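Type I site-specific restriction-modification system, R (Restriction) subunit (Vibrio vulnificus, PDB 3H1T) probably serves as the ATP-driven, DNA-translocating and cleaving subunit of a type I restriction enzyme, this fragment holding the N-terminal domain and the two-part helicase-like motor. Local coordinates at residues A[181-186]-A[203-208]; A[210-215]-A[307-312]; A[358-363]-A[368-373]; A[338-343]-A[532-537]. One frame throughout, in Å; residues are numbered along the deposited sequence.

Interaction 1: A[181-186]-A[203-208]; sequences YYQQIA and ITMATG
The selenomethionine M205 reaches from its strand to the side of the Y182 ring. Its methyl CE lies near the ring plane rather than over a face, 3.5 Å from Y182 CE2 and 3.6 Å from Y182 CD2, so it abuts a single C-C edge of the tyrosine. The same methyl also approaches the aliphatic part of Q183, with CE 4.1 Å from Q183 CG. One helical turn on, A186 and I203 make a looser touch, A186 CB to I203 CG2 at 4.3 Å. Everything here is apolar; no hydrogen bond crosses.

The bend at the last torsion of M205 (chi3 87°) swings CE up against the tyrosine instead of letting the chain run straight on. Y182 has CG tucked between its backbone N and carbonyl carbon (chi1 61°), and its hydroxyl is held by the carbonyl O of T209 and by R180 NH1, which helps to fix the edge that M205 meets. The ring also stacks with Y360.

The helix of 181-186 runs nearly antiparallel to strand 203-205, at 164° with the axes 10.5 Å apart, so it packs along the strand. K211 and V214 of helix 211-224 also touch M205, while on the sheet the strand is paired between 333-338 and 358-360, whose Y358 in turn packs on Y182, I185 and A186.

Interaction 2: A[210-215]-A[307-312]; sequences GKTVVA and IIDECH
I307 turns its side chain from the strand onto the helix at A215. From CB the branch CG2 leaves opposite the backbone N, which brings this methyl to A215 CB at 4.1 Å. The other branch runs out through CG1, extended (chi2 169°), and its terminal CD1 comes to rest 3.9 Å from the carbonyl O of A215. Both ends of the isoleucine therefore lean on one small residue, consistent with the close approach of helix 211-224 to the sheet here. M337 of the next strand also touches both.

Past the strand the chain turns polar. D309 OD1 stays 4.5 Å from T212 OG1, too far for a hydrogen bond, and K211 NZ is 5.4 Å from E310 OE1, with no salt bridge made. E310 bonds to its own loop and to the end of strand 333-338: OE2 accepts the backbone N of H312 through its anti lone pair (2.8 Å, 157°) and is hydrogen-bonded to T338 OG1, while OE1 takes the backbone N of A339.

The pairing is that of a Walker A P-loop, ending in G210-K211-T212, with the Walker B motif D309-E310-C311-H312, the ATP site of a superfamily 2 helicase. In relatives these motifs bind the nucleotide phosphates and magnesium, and this chain probably uses them likewise.

Interaction 3: A[358-363]-A[368-373]; sequences YTYSLR and DGFLAP
Y360 and D368 make the one hydrogen bond between the two segments, with Y360 OH donating to D368 OD2 at 2.7 Å. The hydroxyl comes to the anti side of that oxygen, 32° out of the carboxylate plane, and ring and carboxylate are tilted 38° to each other. The F370 ring turns an edge to the same hydroxyl, with CD2 3.6 Å from Y360 OH. Y181 OH also lies against OD2, at a separation too short to be trusted in detail, and K74 forms a salt bridge to OD1, so the buried carboxylate has several partners.

Apolar packing is left to the two leucines, which meet chiefly through their CD1 methyls, 3.5 Å from L362 CD1 to L371 CD1. L362 has CG turned away from its backbone N (chi1 169°), which carries its tip toward the returning chain.

Capping defines the helix that joins the two segments. S361 OG caps the amide of Q364 at its start, and G369, with positive phi, ends it in a Schellman motif. This doubly capped short helix links the last strand of the first RecA-like sheet to strand 374-381 of the second, the interdomain connection of a two-domain helicase motor.

Interaction 4: A[338-343]-A[532-537]; sequences TATPLR and EFKQIV
T340 and P341 meet K534 where the two RecA-like domains of a superfamily 2 motor face each other. The sequence T338-A339-T340 is recognisable as helicase motif III of the first domain, and the helix of 532-537 leads into motif VI of the second, beginning at Q535.

The direct touches are apolar. The methyl CG2 of T340 lies 4.1 Å from K534 CB, near the root of the lysine. Farther out, K534 CE passes 3.8 Å from CD of P341, the ring carbon next to the proline nitrogen. The lysine's methylenes thus lie obliquely across both residues. T340 keeps its hydroxyl turned from this work: OG1 is bonded to N346 ND2.

Charge governs the tip of K534. A bend at the last torsion (chi4 -65°) turns NZ out of the line of the methylenes, and there it forms salt bridges to D567 and D571, both outside the two segments. D567 OD2 also takes R343 NE, so one carboxylate serves cations from both segments; this probably eases the repulsion between R343 NE and K534 NZ, which stand 5.2 Å apart.

Hydrogen bonding within 338-343 orients the arginine. R343 NH1 donates to the carbonyl O of L342 (2.9 Å, 160°), which lies nearly in the guanidinium plane, while the donor sits well above the carbonyl plane. That bond, together with the pairing to D567, restrains the rotation of the flat group, one face of which rests on the proline: P341 CG is 3.4 Å above the guanidinium plane, over its centre.

In the fold
Interactions 1, 2 and 3 all reach the seven-stranded parallel sheet of the first RecA-like domain, and interaction 4 ties that domain to the second. Strand 203-205 links interactions 1, 3 and 4: its T204 O takes Y360 N of interaction 3 at 2.9 Å, and its I203 O takes T338 N of interaction 4, also at 2.9 Å. Interactions 1 and 2, with centres about 9 Å apart, share the P-loop that joins this strand to helix 211-224. At the probable ATP site E310 couples interaction 2 to interaction 4, OE2 lying 2.7 Å from T338 OG1. Interactions 2 and 3 do not touch; their centres are about 16 Å apart.

Interaction 1: A[181-186]-A[203-208]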
loop_
_atom_site.group_PDB
_atom_site.type_symbol
_atom_site.label_atom_id
_atom_site.label_comp_id
_atom_site.label_asym_id
_atom_site.label_seq_id
_atom_site.Cartn_x
_atom_site.Cartn_y
_atom_site.Cartn_z
ATOM N N TYR A 181 10.735 0.485 -4.335
ATOM C CA TYR A 181 11.347 1.639 -3.691
ATOM C C TYR A 181 10.658 2.086 -2.404
ATOM O O TYR A 181 11.338 2.375 -1.421
ATOM C CB TYR A 181 11.457 2.831 -4.677
ATOM C CG TYR A 181 10.231 3.722 -4.787
ATOM C CD1 TYR A 181 9.212 3.448 -5.705
ATOM C CD2 TYR A 181 10.090 4.841 -3.962
ATOM C CE1 TYR A 181 8.083 4.274 -5.790
ATOM C CE2 TYR A 181 8.975 5.669 -4.046
ATOM C CZ TYR A 181 7.975 5.385 -4.956
ATOM O OH TYR A 181 6.886 6.220 -5.033
ATOM N N TYR A 182 9.327 2.129 -2.383
ATOM C CA TYR A 182 8.635 2.566 -1.177
ATOM C C TYR A 182 8.662 1.541 -0.048
ATOM O O TYR A 182 8.653 1.911 1.122
ATOM C CB TYR A 182 7.194 2.977 -1.475
ATOM C CG TYR A 182 6.323 1.897 -2.029
ATOM C CD1 TYR A 182 6.285 1.648 -3.397
ATOM C CD2 TYR A 182 5.542 1.102 -1.189
ATOM C CE1 TYR A 182 5.485 0.632 -3.919
ATOM C CE2 TYR A 182 4.746 0.084 -1.699
ATOM C CZ TYR A 182 4.720 -0.149 -3.064
ATOM O OH TYR A 182 3.945 -1.175 -3.562
ATOM N N GLN A 183 8.708 0.258 -0.393
ATOM C CA GLN A 183 8.769 -0.785 0.635
ATOM C C GLN A 183 10.111 -0.694 1.340
ATOM O O GLN A 183 10.226 -0.941 2.544
ATOM C CB GLN A 183 8.602 -2.163 0.003
ATOM C CG GLN A 183 7.222 -2.347 -0.581
ATOM C CD GLN A 183 7.048 -3.616 -1.391
ATOM O OE1 GLN A 183 5.923 -4.069 -1.600
ATOM N NE2 GLN A 183 8.149 -4.187 -1.863
ATOM N N GLN A 184 11.134 -0.338 0.572
ATOM C CA GLN A 184 12.463 -0.184 1.111
ATOM C C GLN A 184 12.515 1.007 2.073
ATOM O O GLN A 184 13.189 0.936 3.097
ATOM C CB GLN A 184 13.464 -0.004 -0.025
ATOM C CG GLN A 184 13.758 -1.275 -0.798
ATOM C CD GLN A 184 14.785 -1.064 -1.884
ATOM O OE1 GLN A 184 15.856 -0.536 -1.620
ATOM N NE2 GLN A 184 14.469 -1.483 -3.110
ATOM N N ILE A 185 11.826 2.102 1.736
ATOM C CA ILE A 185 11.790 3.278 2.598
ATOM C C ILE A 185 11.193 2.834 3.919
ATOM O O ILE A 185 11.758 3.053 4.983
ATOM C CB ILE A 185 10.859 4.398 2.042
ATOM C CG1 ILE A 185 11.253 4.758 0.610
ATOM C CG2 ILE A 185 10.917 5.623 2.931
ATOM C CD1 ILE A 185 12.700 5.039 0.456
ATOM N N ALA A 186 10.037 2.190 3.826
ATOM C CA ALA A 186 9.339 1.700 4.997
ATOM C C ALA A 186 10.244 0.803 5.837
ATOM O O ALA A 186 10.444 1.037 7.028
ATOM C CB ALA A 186 8.100 0.936 4.570
ATOM N N ILE A 203 3.414 2.938 10.488
ATOM C CA ILE A 203 3.626 2.950 9.046
ATOM C C ILE A 203 2.259 2.910 8.383
ATOM O O ILE A 203 1.452 2.041 8.692
ATOM C CB ILE A 203 4.387 1.711 8.566
ATOM C CG1 ILE A 203 5.675 1.545 9.364
ATOM C CG2 ILE A 203 4.692 1.846 7.093
ATOM C CD1 ILE A 203 6.344 0.212 9.171
ATOM N N THR A 204 1.995 3.848 7.485
ATOM C CA THR A 204 0.726 3.880 6.777
ATOM C C THR A 204 0.965 3.533 5.313
ATOM O O THR A 204 1.747 4.187 4.619
ATOM C CB THR A 204 0.061 5.266 6.851
ATOM O OG1 THR A 204 -0.036 5.673 8.216
ATOM C CG2 THR A 204 -1.336 5.214 6.241
HETATM N N MSE A 205 0.296 2.487 4.855
HETATM C CA MSE A 205 0.424 2.045 3.478
HETATM C C MSE A 205 -0.955 1.679 2.947
HETATM O O MSE A 205 -1.702 0.951 3.598
HETATM C CB MSE A 205 1.343 0.823 3.389
HETATM C CG MSE A 205 2.839 1.083 3.603
HETATM SE SE MSE A 205 3.883 -0.572 3.556
HETATM C CE MSE A 205 4.184 -0.679 1.662
ATOM N N ALA A 206 -1.296 2.190 1.771
ATOM C CA ALA A 206 -2.581 1.893 1.158
ATOM C C ALA A 206 -2.691 0.379 0.964
ATOM O O ALA A 206 -1.703 -0.301 0.679
ATOM C CB ALA A 206 -2.694 2.606 -0.170
ATOM N N THR A 207 -3.894 -0.151 1.139
ATOM C CA THR A 207 -4.106 -1.578 0.985
ATOM C C THR A 207 -3.673 -2.079 -0.394
ATOM O O THR A 207 -3.959 -1.456 -1.420
ATOM C CB THR A 207 -5.588 -1.939 1.237
ATOM O OG1 THR A 207 -5.843 -3.273 0.787
ATOM C CG2 THR A 207 -6.500 -0.996 0.512
ATOM N N GLY A 208 -2.964 -3.201 -0.410
ATOM C CA GLY A 208 -2.510 -3.761 -1.667
ATOM C C GLY A 208 -1.163 -3.241 -2.118
ATOM O O GLY A 208 -0.811 -3.366 -3.283
#

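Interaction 2: A[210-215]-A[307-312]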
loop_
_atom_site.group_PDB
_atom_site.type_symbol
_atom_site.label_atom_id
_atom_site.label_comp_id
_atom_site.label_asym_id
_atom_site.label_seq_id
_atom_site.Cartn_x
_atom_site.Cartn_y
_atom_site.Cartn_z
ATOM N N GLY A 210 1.839 -3.989 -0.238
ATOM C CA GLY A 210 2.918 -4.812 0.285
ATOM C C GLY A 210 3.297 -4.708 1.747
ATOM O O GLY A 210 4.471 -4.852 2.093
ATOM N N LYS A 211 2.320 -4.488 2.614
ATOM C CA LYS A 211 2.593 -4.373 4.034
ATOM C C LYS A 211 3.298 -5.626 4.555
ATOM O O LYS A 211 4.166 -5.539 5.420
ATOM C CB LYS A 211 1.282 -4.095 4.800
ATOM C CG LYS A 211 0.522 -2.874 4.283
ATOM C CD LYS A 211 -0.727 -2.579 5.113
ATOM C CE LYS A 211 -1.868 -1.987 4.280
ATOM N NZ LYS A 211 -2.969 -2.985 4.088
ATOM N N THR A 212 2.947 -6.785 4.004
ATOM C CA THR A 212 3.566 -8.041 4.436
ATOM C C THR A 212 5.013 -8.172 3.973
ATOM O O THR A 212 5.836 -8.765 4.681
ATOM C CB THR A 212 2.771 -9.263 3.942
ATOM O OG1 THR A 212 1.484 -9.289 4.577
ATOM C CG2 THR A 212 3.512 -10.550 4.264
ATOM N N VAL A 213 5.331 -7.629 2.799
ATOM C CA VAL A 213 6.701 -7.676 2.280
ATOM C C VAL A 213 7.592 -6.887 3.247
ATOM O O VAL A 213 8.712 -7.302 3.580
ATOM C CB VAL A 213 6.787 -7.049 0.859
ATOM C CG1 VAL A 213 8.251 -6.847 0.453
ATOM C CG2 VAL A 213 6.107 -7.949 -0.139
ATOM N N VAL A 214 7.074 -5.749 3.696
ATOM C CA VAL A 214 7.762 -4.893 4.649
ATOM C C VAL A 214 7.888 -5.595 6.007
ATOM O O VAL A 214 8.967 -5.658 6.583
ATOM C CB VAL A 214 6.996 -3.569 4.858
ATOM C CG1 VAL A 214 7.600 -2.788 6.008
ATOM C CG2 VAL A 214 7.046 -2.744 3.582
ATOM N N ALA A 215 6.781 -6.142 6.502
ATOM C CA ALA A 215 6.778 -6.847 7.778
ATOM C C ALA A 215 7.844 -7.934 7.797
ATOM O O ALA A 215 8.589 -8.055 8.772
ATOM C CB ALA A 215 5.407 -7.454 8.032
ATOM N N ILE A 307 4.959 -6.935 15.572
ATOM C CA ILE A 307 4.499 -6.209 14.392
ATOM C C ILE A 307 3.010 -6.450 14.166
ATOM O O ILE A 307 2.570 -7.593 14.056
ATOM C CB ILE A 307 5.321 -6.636 13.141
ATOM C CG1 ILE A 307 6.766 -6.144 13.296
ATOM C CG2 ILE A 307 4.717 -6.048 11.860
ATOM C CD1 ILE A 307 7.746 -6.708 12.293
ATOM N N ILE A 308 2.233 -5.373 14.101
ATOM C CA ILE A 308 0.790 -5.486 13.916
ATOM C C ILE A 308 0.344 -5.220 12.483
ATOM O O ILE A 308 0.636 -4.165 11.916
ATOM C CB ILE A 308 0.055 -4.521 14.853
ATOM C CG1 ILE A 308 0.517 -4.781 16.289
ATOM C CG2 ILE A 308 -1.464 -4.682 14.693
ATOM C CD1 ILE A 308 0.047 -3.767 17.266
ATOM N N ASP A 309 -0.376 -6.186 11.918
ATOM C CA ASP A 309 -0.880 -6.116 10.551
ATOM C C ASP A 309 -1.718 -4.861 10.307
ATOM O O ASP A 309 -1.497 -4.160 9.322
ATOM C CB ASP A 309 -1.716 -7.364 10.256
ATOM C CG ASP A 309 -1.911 -7.614 8.764
ATOM O OD1 ASP A 309 -0.932 -8.033 8.105
ATOM O OD2 ASP A 309 -3.041 -7.398 8.252
ATOM N N GLU A 310 -2.691 -4.598 11.181
ATOM C CA GLU A 310 -3.560 -3.412 11.091
ATOM C C GLU A 310 -3.903 -2.934 12.492
ATOM O O GLU A 310 -4.507 -3.666 13.278
ATOM C CB GLU A 310 -4.865 -3.714 10.337
ATOM C CG GLU A 310 -5.932 -2.590 10.423
ATOM C CD GLU A 310 -5.478 -1.249 9.835
ATOM O OE1 GLU A 310 -5.166 -1.184 8.623
ATOM O OE2 GLU A 310 -5.439 -0.251 10.583
ATOM N N CYS A 311 -3.539 -1.686 12.777
ATOM C CA CYS A 311 -3.760 -1.080 14.085
ATOM C C CYS A 311 -5.172 -0.562 14.355
ATOM O O CYS A 311 -5.545 -0.350 15.504
ATOM C CB CYS A 311 -2.753 0.044 14.283
ATOM S SG CYS A 311 -1.047 -0.526 14.172
ATOM N N HIS A 312 -5.963 -0.353 13.311
ATOM C CA HIS A 312 -7.317 0.133 13.530
ATOM C C HIS A 312 -8.356 -0.934 13.180
ATOM O O HIS A 312 -8.531 -1.914 13.914
ATOM C CB HIS A 312 -7.563 1.397 12.710
ATOM C CG HIS A 312 -8.858 2.080 13.031
ATOM N ND1 HIS A 312 -8.997 2.967 14.078
ATOM C CD2 HIS A 312 -10.077 1.989 12.452
ATOM C CE1 HIS A 312 -10.247 3.394 14.127
ATOM N NE2 HIS A 312 -10.923 2.815 13.151
#

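Interaction 3: A[358-363]-A[368-373]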
loop_
_atom_site.group_PDB
_atom_site.type_symbol
_atom_site.label_atom_id
_atom_site.label_comp_id
_atom_site.label_asym_id
_atom_site.label_seq_id
_atom_site.Cartn_x
_atom_site.Cartn_y
_atom_site.Cartn_z
ATOM N N TYR A 358 6.528 6.793 7.767
ATOM C CA TYR A 358 6.379 6.792 6.325
ATOM C C TYR A 358 4.919 6.554 5.941
ATOM O O TYR A 358 4.196 5.820 6.622
ATOM C CB TYR A 358 7.260 5.706 5.696
ATOM C CG TYR A 358 7.254 5.714 4.186
ATOM C CD1 TYR A 358 7.672 6.839 3.478
ATOM C CD2 TYR A 358 6.820 4.610 3.463
ATOM C CE1 TYR A 358 7.668 6.856 2.081
ATOM C CE2 TYR A 358 6.804 4.617 2.067
ATOM C CZ TYR A 358 7.233 5.742 1.382
ATOM O OH TYR A 358 7.246 5.746 0.010
ATOM N N THR A 359 4.499 7.202 4.858
ATOM C CA THR A 359 3.152 7.064 4.337
ATOM C C THR A 359 3.203 6.832 2.830
ATOM O O THR A 359 3.801 7.613 2.100
ATOM C CB THR A 359 2.288 8.343 4.549
ATOM O OG1 THR A 359 2.056 8.564 5.944
ATOM C CG2 THR A 359 0.947 8.183 3.845
ATOM N N TYR A 360 2.595 5.743 2.366
ATOM C CA TYR A 360 2.514 5.460 0.936
ATOM C C TYR A 360 1.023 5.443 0.651
ATOM O O TYR A 360 0.348 4.459 0.945
ATOM C CB TYR A 360 3.134 4.104 0.572
ATOM C CG TYR A 360 3.276 3.924 -0.929
ATOM C CD1 TYR A 360 4.155 4.720 -1.668
ATOM C CD2 TYR A 360 2.482 3.012 -1.624
ATOM C CE1 TYR A 360 4.239 4.606 -3.066
ATOM C CE2 TYR A 360 2.558 2.894 -3.013
ATOM C CZ TYR A 360 3.435 3.695 -3.729
ATOM O OH TYR A 360 3.493 3.598 -5.099
ATOM N N SER A 361 0.511 6.526 0.070
ATOM C CA SER A 361 -0.914 6.673 -0.212
ATOM C C SER A 361 -1.445 5.948 -1.433
ATOM O O SER A 361 -0.704 5.323 -2.181
ATOM C CB SER A 361 -1.274 8.156 -0.333
ATOM O OG SER A 361 -0.752 8.735 -1.513
ATOM N N LEU A 362 -2.758 6.046 -1.609
ATOM C CA LEU A 362 -3.433 5.454 -2.754
ATOM C C LEU A 362 -3.043 6.331 -3.933
ATOM O O LEU A 362 -2.830 5.856 -5.046
ATOM C CB LEU A 362 -4.949 5.485 -2.536
ATOM C CG LEU A 362 -5.838 5.135 -3.732
ATOM C CD1 LEU A 362 -5.390 3.824 -4.335
ATOM C CD2 LEU A 362 -7.291 5.043 -3.285
ATOM N N ARG A 363 -2.962 7.627 -3.653
ATOM C CA ARG A 363 -2.586 8.647 -4.616
ATOM C C ARG A 363 -1.218 8.329 -5.224
ATOM O O ARG A 363 -1.058 8.335 -6.434
ATOM C CB ARG A 363 -2.544 10.003 -3.905
ATOM C CG ARG A 363 -2.407 11.207 -4.808
ATOM C CD ARG A 363 -2.372 12.523 -4.040
ATOM N NE ARG A 363 -1.022 12.974 -3.701
ATOM C CZ ARG A 363 -0.306 12.555 -2.656
ATOM N NH1 ARG A 363 -0.796 11.657 -1.809
ATOM N NH2 ARG A 363 0.908 13.046 -2.451
ATOM N N ASP A 368 2.263 5.799 -9.373
ATOM C CA ASP A 368 3.431 4.987 -9.675
ATOM C C ASP A 368 3.089 3.788 -10.553
ATOM O O ASP A 368 3.976 3.043 -10.966
ATOM C CB ASP A 368 4.085 4.493 -8.380
ATOM C CG ASP A 368 4.735 5.612 -7.575
ATOM O OD1 ASP A 368 4.876 6.741 -8.082
ATOM O OD2 ASP A 368 5.124 5.341 -6.426
ATOM N N GLY A 369 1.800 3.605 -10.820
ATOM C CA GLY A 369 1.371 2.485 -11.633
ATOM C C GLY A 369 1.306 1.183 -10.849
ATOM O O GLY A 369 1.321 0.101 -11.425
ATOM N N PHE A 370 1.225 1.288 -9.526
ATOM C CA PHE A 370 1.179 0.116 -8.660
ATOM C C PHE A 370 -0.194 -0.204 -8.097
ATOM O O PHE A 370 -0.405 -1.278 -7.544
ATOM C CB PHE A 370 2.167 0.284 -7.505
ATOM C CG PHE A 370 3.601 0.173 -7.923
ATOM C CD1 PHE A 370 4.029 -0.900 -8.711
ATOM C CD2 PHE A 370 4.539 1.117 -7.502
ATOM C CE1 PHE A 370 5.376 -1.029 -9.074
ATOM C CE2 PHE A 370 5.892 0.997 -7.860
ATOM C CZ PHE A 370 6.308 -0.075 -8.645
ATOM N N LEU A 371 -1.111 0.741 -8.217
ATOM C CA LEU A 371 -2.479 0.554 -7.758
ATOM C C LEU A 371 -3.345 1.051 -8.904
ATOM O O LEU A 371 -2.891 1.851 -9.723
ATOM C CB LEU A 371 -2.747 1.345 -6.477
ATOM C CG LEU A 371 -2.069 0.865 -5.193
ATOM C CD1 LEU A 371 -2.510 1.775 -4.057
ATOM C CD2 LEU A 371 -2.444 -0.583 -4.890
ATOM N N ALA A 372 -4.592 0.593 -8.961
ATOM C CA ALA A 372 -5.477 0.955 -10.060
ATOM C C ALA A 372 -6.315 2.219 -9.917
ATOM O O ALA A 372 -6.823 2.527 -8.846
ATOM C CB ALA A 372 -6.384 -0.233 -10.391
ATOM N N PRO A 373 -6.454 2.985 -11.008
ATOM C CA PRO A 373 -7.263 4.216 -10.990
ATOM C C PRO A 373 -8.769 3.871 -11.018
ATOM O O PRO A 373 -9.129 2.729 -11.294
ATOM C CB PRO A 373 -6.769 4.962 -12.237
ATOM C CG PRO A 373 -6.380 3.835 -13.163
ATOM C CD PRO A 373 -5.644 2.908 -12.238
#

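Interaction 4: A[338-343]-A[532-537]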
loop_
_atom_site.group_PDB
_atom_site.type_symbol
_atom_site.label_atom_id
_atom_site.label_comp_id
_atom_site.label_asym_id
_atom_site.label_seq_id
_atom_site.Cartn_x
_atom_site.Cartn_y
_atom_site.Cartn_z
ATOM N N THR A 338 -0.921 0.470 9.356
ATOM C CA THR A 338 -2.323 0.788 9.147
ATOM C C THR A 338 -2.495 1.128 7.681
ATOM O O THR A 338 -1.534 1.512 7.022
ATOM C CB THR A 338 -2.766 1.978 10.047
ATOM O OG1 THR A 338 -4.191 2.125 9.982
ATOM C CG2 THR A 338 -2.097 3.275 9.610
ATOM N N ALA A 339 -3.702 0.977 7.156
ATOM C CA ALA A 339 -3.940 1.261 5.746
ATOM C C ALA A 339 -4.653 2.594 5.495
ATOM O O ALA A 339 -4.824 3.007 4.356
ATOM C CB ALA A 339 -4.735 0.113 5.119
ATOM N N THR A 340 -5.057 3.270 6.558
ATOM C CA THR A 340 -5.743 4.543 6.415
ATOM C C THR A 340 -4.968 5.618 7.173
ATOM O O THR A 340 -4.398 5.345 8.228
ATOM C CB THR A 340 -7.201 4.426 6.936
ATOM O OG1 THR A 340 -7.192 4.246 8.349
ATOM C CG2 THR A 340 -7.876 3.196 6.330
ATOM N N PRO A 341 -4.915 6.852 6.634
ATOM C CA PRO A 341 -4.190 7.948 7.282
ATOM C C PRO A 341 -4.985 8.545 8.440
ATOM O O PRO A 341 -6.139 8.197 8.646
ATOM C CB PRO A 341 -4.005 8.935 6.148
ATOM C CG PRO A 341 -5.318 8.837 5.449
ATOM C CD PRO A 341 -5.533 7.317 5.377
ATOM N N LEU A 342 -4.360 9.438 9.201
ATOM C CA LEU A 342 -5.019 10.071 10.338
ATOM C C LEU A 342 -6.243 10.847 9.877
ATOM O O LEU A 342 -6.120 11.835 9.155
ATOM C CB LEU A 342 -4.075 11.045 11.043
ATOM C CG LEU A 342 -4.371 11.365 12.519
ATOM C CD1 LEU A 342 -3.648 12.635 12.890
ATOM C CD2 LEU A 342 -5.868 11.537 12.760
ATOM N N ARG A 343 -7.419 10.402 10.309
ATOM C CA ARG A 343 -8.674 11.059 9.955
ATOM C C ARG A 343 -9.556 11.123 11.211
ATOM O O ARG A 343 -9.036 11.057 12.324
ATOM C CB ARG A 343 -9.363 10.306 8.811
ATOM C CG ARG A 343 -8.575 10.315 7.478
ATOM C CD ARG A 343 -8.463 11.732 6.916
ATOM N NE ARG A 343 -7.884 11.811 5.575
ATOM C CZ ARG A 343 -6.601 12.075 5.324
ATOM N NH1 ARG A 343 -5.752 12.290 6.322
ATOM N NH2 ARG A 343 -6.165 12.122 4.072
ATOM N N GLU A 532 -13.646 2.314 6.968
ATOM C CA GLU A 532 -14.487 1.353 6.253
ATOM C C GLU A 532 -14.616 1.745 4.798
ATOM O O GLU A 532 -14.567 0.897 3.929
ATOM C CB GLU A 532 -15.889 1.259 6.875
ATOM C CG GLU A 532 -16.859 0.380 6.075
ATOM C CD GLU A 532 -18.137 0.015 6.828
ATOM O OE1 GLU A 532 -19.032 0.875 6.995
ATOM O OE2 GLU A 532 -18.244 -1.149 7.257
ATOM N N PHE A 533 -14.778 3.033 4.536
ATOM C CA PHE A 533 -14.910 3.494 3.167
ATOM C C PHE A 533 -13.685 3.100 2.338
ATOM O O PHE A 533 -13.805 2.541 1.248
ATOM C CB PHE A 533 -15.087 5.017 3.124
ATOM C CG PHE A 533 -15.252 5.560 1.737
ATOM C CD1 PHE A 533 -16.489 5.515 1.097
ATOM C CD2 PHE A 533 -14.161 6.110 1.059
ATOM C CE1 PHE A 533 -16.639 6.014 -0.213
ATOM C CE2 PHE A 533 -14.294 6.613 -0.240
ATOM C CZ PHE A 533 -15.538 6.565 -0.881
ATOM N N LYS A 534 -12.507 3.405 2.870
ATOM C CA LYS A 534 -11.259 3.100 2.183
ATOM C C LYS A 534 -11.008 1.611 1.996
ATOM O O LYS A 534 -10.320 1.207 1.059
ATOM C CB LYS A 534 -10.079 3.730 2.920
ATOM C CG LYS A 534 -10.070 5.254 2.850
ATOM C CD LYS A 534 -8.677 5.830 3.054
ATOM C CE LYS A 534 -8.719 7.353 3.275
ATOM N NZ LYS A 534 -9.210 8.157 2.107
ATOM N N GLN A 535 -11.544 0.796 2.899
ATOM C CA GLN A 535 -11.398 -0.646 2.801
ATOM C C GLN A 535 -12.274 -1.121 1.649
ATOM O O GLN A 535 -11.888 -2.001 0.877
ATOM C CB GLN A 535 -11.845 -1.329 4.095
ATOM C CG GLN A 535 -10.846 -1.250 5.236
ATOM C CD GLN A 535 -11.397 -1.845 6.519
ATOM O OE1 GLN A 535 -10.754 -1.806 7.569
ATOM N NE2 GLN A 535 -12.595 -2.409 6.438
ATOM N N ILE A 536 -13.458 -0.529 1.534
ATOM C CA ILE A 536 -14.382 -0.895 0.479
ATOM C C ILE A 536 -13.753 -0.538 -0.855
ATOM O O ILE A 536 -13.619 -1.398 -1.736
ATOM C CB ILE A 536 -15.745 -0.190 0.670
ATOM C CG1 ILE A 536 -16.492 -0.837 1.845
ATOM C CG2 ILE A 536 -16.581 -0.295 -0.586
ATOM C CD1 ILE A 536 -17.761 -0.124 2.247
ATOM N N VAL A 537 -13.325 0.715 -0.986
ATOM C CA VAL A 537 -12.691 1.184 -2.217
ATOM C C VAL A 537 -11.421 0.389 -2.566
ATOM O O VAL A 537 -11.090 0.204 -3.738
ATOM C CB VAL A 537 -12.366 2.704 -2.107
ATOM C CG1 VAL A 537 -11.594 3.184 -3.315
ATOM C CG2 VAL A 537 -13.662 3.487 -2.003
#